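Local coordinates for single-strand DNA-binding protein (Agrobacterium tumefaciens, PDB 3BTP) that binds single-stranded but not double-stranded DNA of any sequence and mediates nuclear uptake of the single-stranded T-DNA copies that transform plant cells, at residues R112-Y117 with T132-D137; A143-S148 with M206-T211; I265-N270 with T297-D302; D126-T131 with F274-A279. All blocks are in the same frame, centred on the assembly; numbering follows the deposited sequence.

Interaction 1: residues R112-Y117 with T132-D137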
# COMPACT_ATOMS: atom_id res chain seq x y z
N ARG A 112 9.78 -7.95 -20.77
CA ARG A 112 10.44 -7.94 -19.42
C ARG A 112 11.19 -6.64 -19.06
O ARG A 112 11.88 -6.05 -19.89
CB ARG A 112 11.36 -9.15 -19.28
CG ARG A 112 10.57 -10.44 -19.26
CD ARG A 112 11.30 -11.54 -18.54
NE ARG A 112 10.89 -11.57 -17.16
CZ ARG A 112 9.83 -12.24 -16.70
NH1 ARG A 112 9.09 -12.96 -17.53
NH2 ARG A 112 9.52 -12.20 -15.41
N ARG A 113 10.97 -6.18 -17.83
CA ARG A 113 11.66 -5.00 -17.33
C ARG A 113 13.09 -5.33 -17.07
O ARG A 113 13.42 -6.40 -16.55
CB ARG A 113 11.03 -4.57 -16.03
CG ARG A 113 9.66 -3.91 -16.13
CD ARG A 113 9.60 -3.07 -14.88
NE ARG A 113 9.14 -1.76 -15.21
CZ ARG A 113 9.74 -0.61 -14.97
NH1 ARG A 113 10.89 -0.53 -14.35
NH2 ARG A 113 9.11 0.48 -15.36
N THR A 114 13.95 -4.39 -17.42
CA THR A 114 15.39 -4.48 -17.16
C THR A 114 15.79 -4.41 -15.65
O THR A 114 16.87 -4.81 -15.29
CB THR A 114 16.14 -3.39 -17.93
OG1 THR A 114 15.70 -2.10 -17.47
CG2 THR A 114 15.91 -3.55 -19.50
N ASP A 115 14.89 -3.92 -14.80
CA ASP A 115 15.09 -3.75 -13.38
C ASP A 115 14.16 -4.61 -12.53
O ASP A 115 13.86 -4.29 -11.38
CB ASP A 115 14.93 -2.24 -13.04
CG ASP A 115 13.50 -1.73 -13.25
OD1 ASP A 115 12.69 -2.56 -13.66
OD2 ASP A 115 13.17 -0.52 -12.99
N GLU A 116 13.70 -5.73 -13.08
CA GLU A 116 12.72 -6.62 -12.43
C GLU A 116 13.32 -7.36 -11.19
O GLU A 116 12.58 -7.95 -10.38
CB GLU A 116 12.15 -7.60 -13.48
CG GLU A 116 13.17 -8.64 -14.07
CD GLU A 116 12.49 -9.78 -14.97
OE1 GLU A 116 11.22 -9.96 -15.01
OE2 GLU A 116 13.24 -10.51 -15.65
N TYR A 117 14.68 -7.40 -11.11
CA TYR A 117 15.36 -7.74 -9.87
C TYR A 117 16.65 -6.95 -9.67
O TYR A 117 17.23 -6.39 -10.62
CB TYR A 117 15.49 -9.29 -9.61
CG TYR A 117 16.53 -9.99 -10.50
CD1 TYR A 117 17.90 -9.98 -10.16
CD2 TYR A 117 16.13 -10.60 -11.71
CE1 TYR A 117 18.86 -10.58 -10.97
CE2 TYR A 117 17.06 -11.24 -12.52
CZ TYR A 117 18.43 -11.21 -12.15
OH TYR A 117 19.35 -11.80 -12.96
N THR A 132 21.53 -4.11 -10.43
CA THR A 132 20.28 -4.38 -11.12
C THR A 132 20.50 -5.44 -12.18
O THR A 132 21.57 -5.47 -12.81
CB THR A 132 19.75 -3.07 -11.76
OG1 THR A 132 19.67 -2.09 -10.71
CG2 THR A 132 18.34 -3.27 -12.35
N LYS A 133 19.50 -6.27 -12.41
CA LYS A 133 19.61 -7.31 -13.41
C LYS A 133 20.32 -6.86 -14.72
O LYS A 133 21.28 -7.51 -15.15
CB LYS A 133 18.21 -7.89 -13.72
CG LYS A 133 18.08 -8.53 -15.17
CD LYS A 133 16.64 -9.00 -15.50
CE LYS A 133 16.72 -10.22 -16.40
NZ LYS A 133 15.39 -10.74 -16.95
N CYS A 134 19.87 -5.76 -15.32
CA CYS A 134 20.44 -5.30 -16.63
C CYS A 134 21.92 -4.84 -16.58
O CYS A 134 22.51 -4.65 -17.65
CB CYS A 134 19.62 -4.13 -17.21
SG CYS A 134 19.63 -2.64 -16.10
N ASN A 135 22.47 -4.59 -15.38
CA ASN A 135 23.87 -4.14 -15.19
C ASN A 135 24.82 -5.29 -14.86
O ASN A 135 26.02 -5.08 -14.80
CB ASN A 135 23.98 -3.06 -14.11
CG ASN A 135 23.37 -1.71 -14.54
OD1 ASN A 135 23.15 -1.47 -15.72
ND2 ASN A 135 23.17 -0.81 -13.59
N LEU A 136 24.31 -6.49 -14.60
CA LEU A 136 25.19 -7.61 -14.30
C LEU A 136 26.19 -7.93 -15.44
O LEU A 136 25.77 -8.16 -16.56
CB LEU A 136 24.40 -8.89 -13.96
CG LEU A 136 23.63 -8.97 -12.63
CD1 LEU A 136 22.62 -10.09 -12.78
CD2 LEU A 136 24.54 -9.18 -11.52
N ASP A 137 27.49 -7.96 -15.11
CA ASP A 137 28.54 -8.24 -16.13
C ASP A 137 28.72 -9.71 -16.41
O ASP A 137 29.53 -10.08 -17.26
CB ASP A 137 29.89 -7.50 -15.86
CG ASP A 137 30.57 -7.91 -14.53
OD1 ASP A 137 30.20 -8.96 -13.96
OD2 ASP A 137 31.45 -7.17 -14.02
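Two backbone hydrogen bonds close the open end of the beta hairpin formed by strands 117-124 and 127-132: Lys133 N donates to Tyr117 O at 2.9 Å and Cys134 N to Thr114 O at 3.1 Å. The first segment approaches its strand through a type I turn from Arg113 to Glu116, while the second leaves its strand in a short 3-10 turn, so the partners lie at the start of one strand and just past the end of the other. Lys133 carries most of the contact. Its CB rests over the centre of the Tyr117 ring, 3.7 Å from the centroid, in a CH-pi contact, and CD passes CE2 of the same ring. With Tyr117 CG set between backbone N and carbonyl carbon (chi1 73°), the ring is brought across the lysine chain at about a right angle; Leu136 CD1 meets its hydroxyl end. Thr132 CG2 packs on Asp115 CA at 3.4 Å, while Thr132 OG1 turns to the carbonyl of Asn270. Beyond the ring the lysine joins a salt-bridge network. Arg112 holds the Glu116 carboxylate side-on through NE and NH2, on the syn side of its oxygens, and Met206 of helix 186-206 packs alongside. Lys133 NZ comes to the anti side of Glu116 OE2, a short 2.5 Å away, so that this oxygen accepts from both Arg112 NE and Lys133 NZ.

Interaction 2: residues A143-S148 with M206-T211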
# COMPACT_ATOMS: atom_id res chain seq x y z
N ALA A 143 24.79 -20.50 -6.81
CA ALA A 143 25.40 -20.13 -5.52
C ALA A 143 25.34 -18.60 -5.25
O ALA A 143 24.99 -18.14 -4.16
CB ALA A 143 26.88 -20.63 -5.45
N GLU A 144 25.79 -17.84 -6.25
CA GLU A 144 25.70 -16.40 -6.18
C GLU A 144 24.23 -15.91 -5.97
O GLU A 144 23.94 -15.14 -5.04
CB GLU A 144 26.35 -15.76 -7.41
CG GLU A 144 26.35 -14.22 -7.16
CD GLU A 144 26.95 -13.37 -8.27
OE1 GLU A 144 27.77 -13.88 -9.13
OE2 GLU A 144 26.62 -12.16 -8.21
N PHE A 145 23.32 -16.39 -6.81
CA PHE A 145 21.86 -16.16 -6.63
C PHE A 145 21.39 -16.50 -5.21
O PHE A 145 20.72 -15.68 -4.58
CB PHE A 145 21.02 -16.93 -7.66
CG PHE A 145 21.01 -16.31 -9.07
CD1 PHE A 145 20.61 -14.97 -9.26
CD2 PHE A 145 21.27 -17.11 -10.22
CE1 PHE A 145 20.51 -14.43 -10.49
CE2 PHE A 145 21.21 -16.58 -11.54
CZ PHE A 145 20.84 -15.21 -11.68
N ASN A 146 21.72 -17.70 -4.71
CA ASN A 146 21.33 -18.12 -3.36
C ASN A 146 22.02 -17.48 -2.17
O ASN A 146 21.54 -17.64 -1.03
CB ASN A 146 21.35 -19.63 -3.20
CG ASN A 146 20.15 -20.32 -3.94
OD1 ASN A 146 20.27 -21.44 -4.40
ND2 ASN A 146 19.01 -19.61 -4.07
N ALA A 147 23.12 -16.77 -2.40
CA ALA A 147 23.92 -16.09 -1.36
C ALA A 147 23.58 -14.63 -1.27
O ALA A 147 23.86 -13.98 -0.25
CB ALA A 147 25.42 -16.18 -1.68
N SER A 148 23.05 -14.07 -2.38
CA SER A 148 22.57 -12.68 -2.42
C SER A 148 21.24 -12.53 -1.70
O SER A 148 20.45 -13.49 -1.62
CB SER A 148 22.36 -12.21 -3.89
OG SER A 148 23.56 -12.35 -4.60
N MET A 206 12.77 -15.28 -15.57
CA MET A 206 13.73 -14.22 -15.21
C MET A 206 15.21 -14.68 -15.39
O MET A 206 16.15 -13.87 -15.36
CB MET A 206 13.50 -13.70 -13.77
CG MET A 206 12.11 -12.96 -13.50
SD MET A 206 11.99 -12.26 -11.74
CE MET A 206 11.41 -13.75 -11.04
N GLY A 207 15.41 -15.98 -15.56
CA GLY A 207 16.75 -16.53 -15.75
C GLY A 207 17.53 -16.75 -14.47
O GLY A 207 18.75 -16.89 -14.50
N ILE A 208 16.82 -16.79 -13.33
CA ILE A 208 17.43 -16.98 -12.01
C ILE A 208 17.54 -18.48 -11.69
O ILE A 208 16.54 -19.16 -11.64
CB ILE A 208 16.58 -16.21 -10.89
CG1 ILE A 208 16.49 -14.72 -11.21
CG2 ILE A 208 17.15 -16.41 -9.51
CD1 ILE A 208 15.72 -13.87 -10.22
N THR A 209 18.72 -18.99 -11.39
CA THR A 209 18.85 -20.42 -11.06
C THR A 209 18.93 -20.76 -9.57
O THR A 209 18.75 -21.91 -9.19
CB THR A 209 20.07 -21.02 -11.78
OG1 THR A 209 21.20 -20.18 -11.56
CG2 THR A 209 19.81 -21.15 -13.29
N GLY A 210 19.23 -19.78 -8.72
CA GLY A 210 19.14 -19.95 -7.28
C GLY A 210 17.80 -19.37 -6.81
O GLY A 210 17.60 -18.15 -6.80
N THR A 211 16.91 -20.28 -6.45
CA THR A 211 15.49 -20.05 -6.25
C THR A 211 15.05 -20.36 -4.81
O THR A 211 13.82 -20.49 -4.58
CB THR A 211 14.58 -20.92 -7.16
OG1 THR A 211 14.66 -22.30 -6.77
CG2 THR A 211 14.80 -20.73 -8.66
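Phe145 lays one face of its ring over Ile208, whose CG2 methyl stands 3.9 Å from the centroid and 17° off the ring normal, shifted toward the rim on the side of CD1. This CH-pi contact fastens helix 142-147 to the loop that follows helix 186-206. With CG beside the backbone N (chi1 -77°), the phenyl group leaves the helix toward that loop, where it also reaches Tyr117 and Leu119 of strand 117-124; Ile208 in turn touches Tyr117, so Phe145, Ile208 and Tyr117 form one cluster. The loop wraps the ring from more than one direction. Thr209 OG1 lies at the ring edge, near its plane, 3.4 Å from Phe145 CD2, and Gly207 O approaches CZ obliquely at 3.9 Å. Nearer the helix axis, Gly210 presents bare backbone: Phe145 CB lies 3.5 Å from Gly210 N, and the Asn146 side chain settles against the same residue. Gly207, with positive phi, is the first residue beyond the long helix and turns the chain into this path. The other helix finishes at Ala147, and Ser148, the first residue beyond it, donates from both N and OG to Glu144 O. An apolar ring is thus set against one methyl, a run of backbone and a hydroxyl oxygen; the fit probably rests on shape and dispersion, with at most a slight electrostatic gain at the edge.

Interaction 3: residues I265-N270 with T297-D302; sequences IKTPQN and TKYGSD
Residues 265-269, the end of strand 263-266 and the start of a type I turn from Thr267 to Asn270, run at 82° to residues 299-302, where the chain leaves helix 288-299; the Thr267 and Tyr299 CA atoms are 5.9 Å apart. The turn is the bend of a beta hairpin whose second strand is 272-275, and the helix crosses from that hairpin to strand 304-308 of the same antiparallel sheet. Tyr299, the last helical residue, carries most of the side-chain contact. Placed with CG beside its backbone N (chi1 -65°), its ring meets two methyls obliquely: Thr267 CG2 comes within 3.6 Å of CD1 and Ile265 CG2 within 4.1 Å of CD2. Lys298 CG lies over the centre of one ring face, and the His273 ring also meets the tyrosine. Gly300 then leaves the helix with positive phi. Pro268 fills the corner this makes, its CD 3.3 Å from Tyr299 O and its CG 3.9 Å from Asp302 CB. The polar link is a water that donates to both Tyr299 O, at 2.8 Å, and Gln269 OE1. That amide oxygen is gripped a second time, by Thr267 OG1 at 3.1 Å, which donates from 39° above the carbonyl plane.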
# COMPACT_ATOMS: atom_id res chain seq x y z
N ILE A 265 18.37 3.93 -3.50
CA ILE A 265 18.21 4.87 -4.59
C ILE A 265 18.53 4.10 -5.86
O ILE A 265 19.54 3.44 -5.95
CB ILE A 265 19.27 6.03 -4.48
CG1 ILE A 265 19.35 6.63 -3.05
CG2 ILE A 265 19.18 7.10 -5.68
CD1 ILE A 265 18.17 7.41 -2.63
N LYS A 266 17.70 4.18 -6.87
CA LYS A 266 18.00 3.50 -8.11
C LYS A 266 18.00 4.57 -9.20
O LYS A 266 16.93 5.07 -9.56
CB LYS A 266 16.96 2.45 -8.42
CG LYS A 266 17.29 1.66 -9.72
CD LYS A 266 16.53 0.30 -9.83
CE LYS A 266 15.15 0.47 -10.25
NZ LYS A 266 14.82 1.31 -11.49
N THR A 267 19.18 4.91 -9.74
CA THR A 267 19.31 6.04 -10.69
C THR A 267 18.70 5.66 -12.05
O THR A 267 18.44 4.48 -12.31
CB THR A 267 20.83 6.42 -10.93
OG1 THR A 267 21.41 5.50 -11.87
CG2 THR A 267 21.67 6.42 -9.65
N PRO A 268 18.50 6.66 -12.95
CA PRO A 268 18.03 6.37 -14.30
C PRO A 268 18.89 5.36 -15.09
O PRO A 268 18.38 4.70 -16.04
CB PRO A 268 18.07 7.74 -14.96
CG PRO A 268 17.78 8.69 -13.76
CD PRO A 268 18.69 8.12 -12.75
N GLN A 269 20.17 5.24 -14.72
CA GLN A 269 21.06 4.16 -15.29
C GLN A 269 20.94 2.79 -14.58
O GLN A 269 21.62 1.83 -14.99
CB GLN A 269 22.55 4.60 -15.32
CG GLN A 269 22.80 5.90 -16.10
CD GLN A 269 22.25 7.21 -15.43
OE1 GLN A 269 22.34 7.40 -14.20
NE2 GLN A 269 21.72 8.11 -16.25
N ASN A 270 20.13 2.71 -13.50
CA ASN A 270 19.79 1.46 -12.81
C ASN A 270 20.89 1.06 -11.85
O ASN A 270 21.03 -0.10 -11.47
CB ASN A 270 19.40 0.32 -13.81
CG ASN A 270 17.88 0.29 -14.18
OD1 ASN A 270 17.53 0.04 -15.33
ND2 ASN A 270 16.99 0.52 -13.21
N THR A 297 18.12 16.14 -8.24
CA THR A 297 19.21 17.00 -8.66
C THR A 297 20.54 16.29 -8.93
O THR A 297 21.10 16.43 -10.03
CB THR A 297 19.37 18.14 -7.69
OG1 THR A 297 18.18 18.94 -7.80
CG2 THR A 297 20.61 18.92 -8.05
N LYS A 298 21.03 15.51 -7.99
CA LYS A 298 22.27 14.68 -8.18
C LYS A 298 22.21 13.60 -9.31
O LYS A 298 23.21 13.41 -10.05
CB LYS A 298 22.61 13.98 -6.86
CG LYS A 298 24.01 13.51 -6.79
CD LYS A 298 24.42 12.93 -5.40
CE LYS A 298 25.86 12.44 -5.55
NZ LYS A 298 26.47 11.87 -4.31
N TYR A 299 21.07 12.89 -9.43
CA TYR A 299 21.01 11.68 -10.24
C TYR A 299 20.16 11.74 -11.48
O TYR A 299 20.35 10.93 -12.35
CB TYR A 299 20.60 10.47 -9.41
CG TYR A 299 21.62 10.13 -8.37
CD1 TYR A 299 22.92 9.66 -8.74
CD2 TYR A 299 21.33 10.31 -7.01
CE1 TYR A 299 23.88 9.36 -7.76
CE2 TYR A 299 22.25 10.00 -6.04
CZ TYR A 299 23.51 9.53 -6.40
OH TYR A 299 24.38 9.23 -5.36
N GLY A 300 19.24 12.69 -11.56
CA GLY A 300 18.26 12.70 -12.61
C GLY A 300 16.87 12.64 -12.00
O GLY A 300 16.65 11.96 -11.01
N SER A 301 15.92 13.31 -12.61
CA SER A 301 14.59 13.37 -12.05
C SER A 301 13.79 12.07 -12.20
O SER A 301 12.75 11.95 -11.60
CB SER A 301 13.85 14.57 -12.62
OG SER A 301 13.66 14.32 -14.00
N ASP A 302 14.28 11.11 -13.00
CA ASP A 302 13.70 9.77 -13.17
C ASP A 302 14.18 8.74 -12.14
O ASP A 302 13.86 7.55 -12.26
CB ASP A 302 14.04 9.20 -14.56
CG ASP A 302 13.13 9.74 -15.68
OD1 ASP A 302 12.32 10.66 -15.41
OD2 ASP A 302 13.23 9.22 -16.83
O HOH W 1 22.57 9.19 -12.53

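Interaction 4: residues D126-T131 with F274-A279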
# COMPACT_ATOMS: atom_id res chain seq x y z
N ASP A 126 27.86 -3.16 8.06
CA ASP A 126 26.76 -2.28 7.65
C ASP A 126 26.95 -1.66 6.26
O ASP A 126 26.51 -0.53 6.01
CB ASP A 126 26.55 -1.21 8.73
CG ASP A 126 26.28 -1.81 10.10
OD1 ASP A 126 25.30 -2.61 10.23
OD2 ASP A 126 27.02 -1.47 11.05
N LYS A 127 27.65 -2.38 5.37
CA LYS A 127 27.87 -1.88 4.01
C LYS A 127 27.36 -2.91 3.00
O LYS A 127 27.53 -4.09 3.19
CB LYS A 127 29.34 -1.49 3.73
CG LYS A 127 29.92 -0.36 4.62
CD LYS A 127 31.46 -0.44 4.63
CE LYS A 127 32.15 0.59 5.58
NZ LYS A 127 32.08 0.24 7.07
N PHE A 128 26.72 -2.42 1.94
CA PHE A 128 26.04 -3.25 0.95
C PHE A 128 26.28 -2.69 -0.42
O PHE A 128 26.52 -1.50 -0.57
CB PHE A 128 24.53 -3.26 1.23
CG PHE A 128 24.18 -3.67 2.63
CD1 PHE A 128 24.00 -5.00 2.94
CD2 PHE A 128 24.02 -2.72 3.62
CE1 PHE A 128 23.68 -5.36 4.26
CE2 PHE A 128 23.71 -3.07 4.91
CZ PHE A 128 23.55 -4.40 5.25
N ALA A 129 26.17 -3.55 -1.43
CA ALA A 129 26.20 -3.11 -2.81
C ALA A 129 25.10 -3.86 -3.55
O ALA A 129 24.83 -5.03 -3.24
CB ALA A 129 27.56 -3.36 -3.46
N GLY A 130 24.48 -3.19 -4.52
CA GLY A 130 23.43 -3.84 -5.32
C GLY A 130 23.77 -3.74 -6.78
O GLY A 130 24.36 -2.78 -7.21
N THR A 131 23.40 -4.75 -7.54
CA THR A 131 23.37 -4.60 -9.00
C THR A 131 22.06 -5.02 -9.64
O THR A 131 21.50 -6.07 -9.37
CB THR A 131 24.71 -5.07 -9.76
OG1 THR A 131 24.42 -5.80 -10.95
CG2 THR A 131 25.58 -5.82 -8.88
N PHE A 274 22.85 2.91 -1.58
CA PHE A 274 22.20 2.55 -0.34
C PHE A 274 22.59 3.51 0.70
O PHE A 274 23.68 3.98 0.71
CB PHE A 274 22.67 1.21 0.13
CG PHE A 274 22.00 0.07 -0.54
CD1 PHE A 274 20.65 -0.14 -0.38
CD2 PHE A 274 22.75 -0.85 -1.26
CE1 PHE A 274 20.05 -1.24 -0.95
CE2 PHE A 274 22.16 -1.94 -1.82
CZ PHE A 274 20.81 -2.14 -1.69
N SER A 275 21.67 3.76 1.62
CA SER A 275 21.87 4.74 2.65
C SER A 275 21.18 4.32 3.98
O SER A 275 20.11 3.69 3.99
CB SER A 275 21.31 6.05 2.14
OG SER A 275 22.05 7.11 2.69
N TYR A 276 21.85 4.68 5.09
CA TYR A 276 21.27 4.66 6.46
C TYR A 276 21.04 6.10 6.98
O TYR A 276 21.89 6.92 6.80
CB TYR A 276 22.22 3.99 7.40
CG TYR A 276 22.17 2.51 7.49
CD1 TYR A 276 21.13 1.88 8.20
CD2 TYR A 276 23.20 1.72 6.94
CE1 TYR A 276 21.08 0.47 8.34
CE2 TYR A 276 23.17 0.31 7.08
CZ TYR A 276 22.10 -0.29 7.77
OH TYR A 276 22.03 -1.67 7.90
N ARG A 277 19.90 6.38 7.60
CA ARG A 277 19.69 7.54 8.43
C ARG A 277 20.38 7.33 9.79
O ARG A 277 20.63 6.18 10.21
CB ARG A 277 18.18 7.82 8.62
CG ARG A 277 17.47 8.69 7.53
CD ARG A 277 16.06 9.30 7.95
NE ARG A 277 16.04 10.71 8.49
CZ ARG A 277 17.09 11.48 8.39
NH1 ARG A 277 18.11 10.97 7.75
NH2 ARG A 277 17.12 12.72 8.82
N PHE A 278 20.71 8.43 10.47
CA PHE A 278 21.04 8.37 11.92
C PHE A 278 20.56 9.65 12.61
O PHE A 278 20.45 10.70 11.96
CB PHE A 278 22.53 8.03 12.24
CG PHE A 278 23.55 8.88 11.50
CD1 PHE A 278 24.15 9.99 12.13
CD2 PHE A 278 23.92 8.57 10.18
CE1 PHE A 278 25.07 10.79 11.45
CE2 PHE A 278 24.86 9.35 9.49
CZ PHE A 278 25.43 10.48 10.14
N ALA A 279 20.23 9.54 13.91
CA ALA A 279 19.92 10.70 14.78
C ALA A 279 20.98 11.76 14.59
O ALA A 279 22.19 11.48 14.77
CB ALA A 279 19.86 10.29 16.27
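Strands 127-132 and 272-275, outermost in two separate four-stranded antiparallel sheets, face each other here through side chains rather than backbone pairing; their short segments run roughly antiparallel (156°), and the Phe128 and Phe274 CA atoms stay 7.1 Å apart. Apolar contacts come first. Phe274 sends its CD2 edge to within 3.9 Å of Phe128 CB, and the Phe128 and Tyr276 side chains cross at about a right angle, the two CE2 atoms 4.1 Å apart. Ring edges against main chain form the second group. The Phe274 edge lies along the strand, its CE2 3.9 Å from Ala129 C and 3.8 Å from Gly130 N, where it comes against bare backbone. Oxygens at ring edges make the third. Asp126 O lies near the plane of the Tyr276 ring, 3.6 Å from CE2, and the aspartate carboxylate stands nearly perpendicular to that ring while its OD2 accepts from the backbone N of Glu239. The Tyr276 ring is also stacked with that of Tyr241. At its far end the phenol points into the rim of Phe128, OH sitting near that ring's plane 3.7 Å from CE2.

Interaction 1 touches the other three. Its centre is 13 Å from that of interaction 2, where Tyr117 CD2 meets Ile208 CD1 at 3.6 Å, and 15 Å from that of interaction 3, where Asp115 OD2 forms a 2.9 Å salt bridge with Lys266 NZ. Toward interaction 4, Leu136 CD2 packs on Thr131 OG1. Interactions 2 and 3 do not touch, with nearest atoms about 13 Å apart. Their helices hold equivalent places, each between the second and third strands of a four-stranded sheet of order 2-1-3-4, but their partners differ. Interaction 4 joins the two sheets directly, whereas interaction 1 closes the end of one hairpin and is tied to the other sheet through interaction 3.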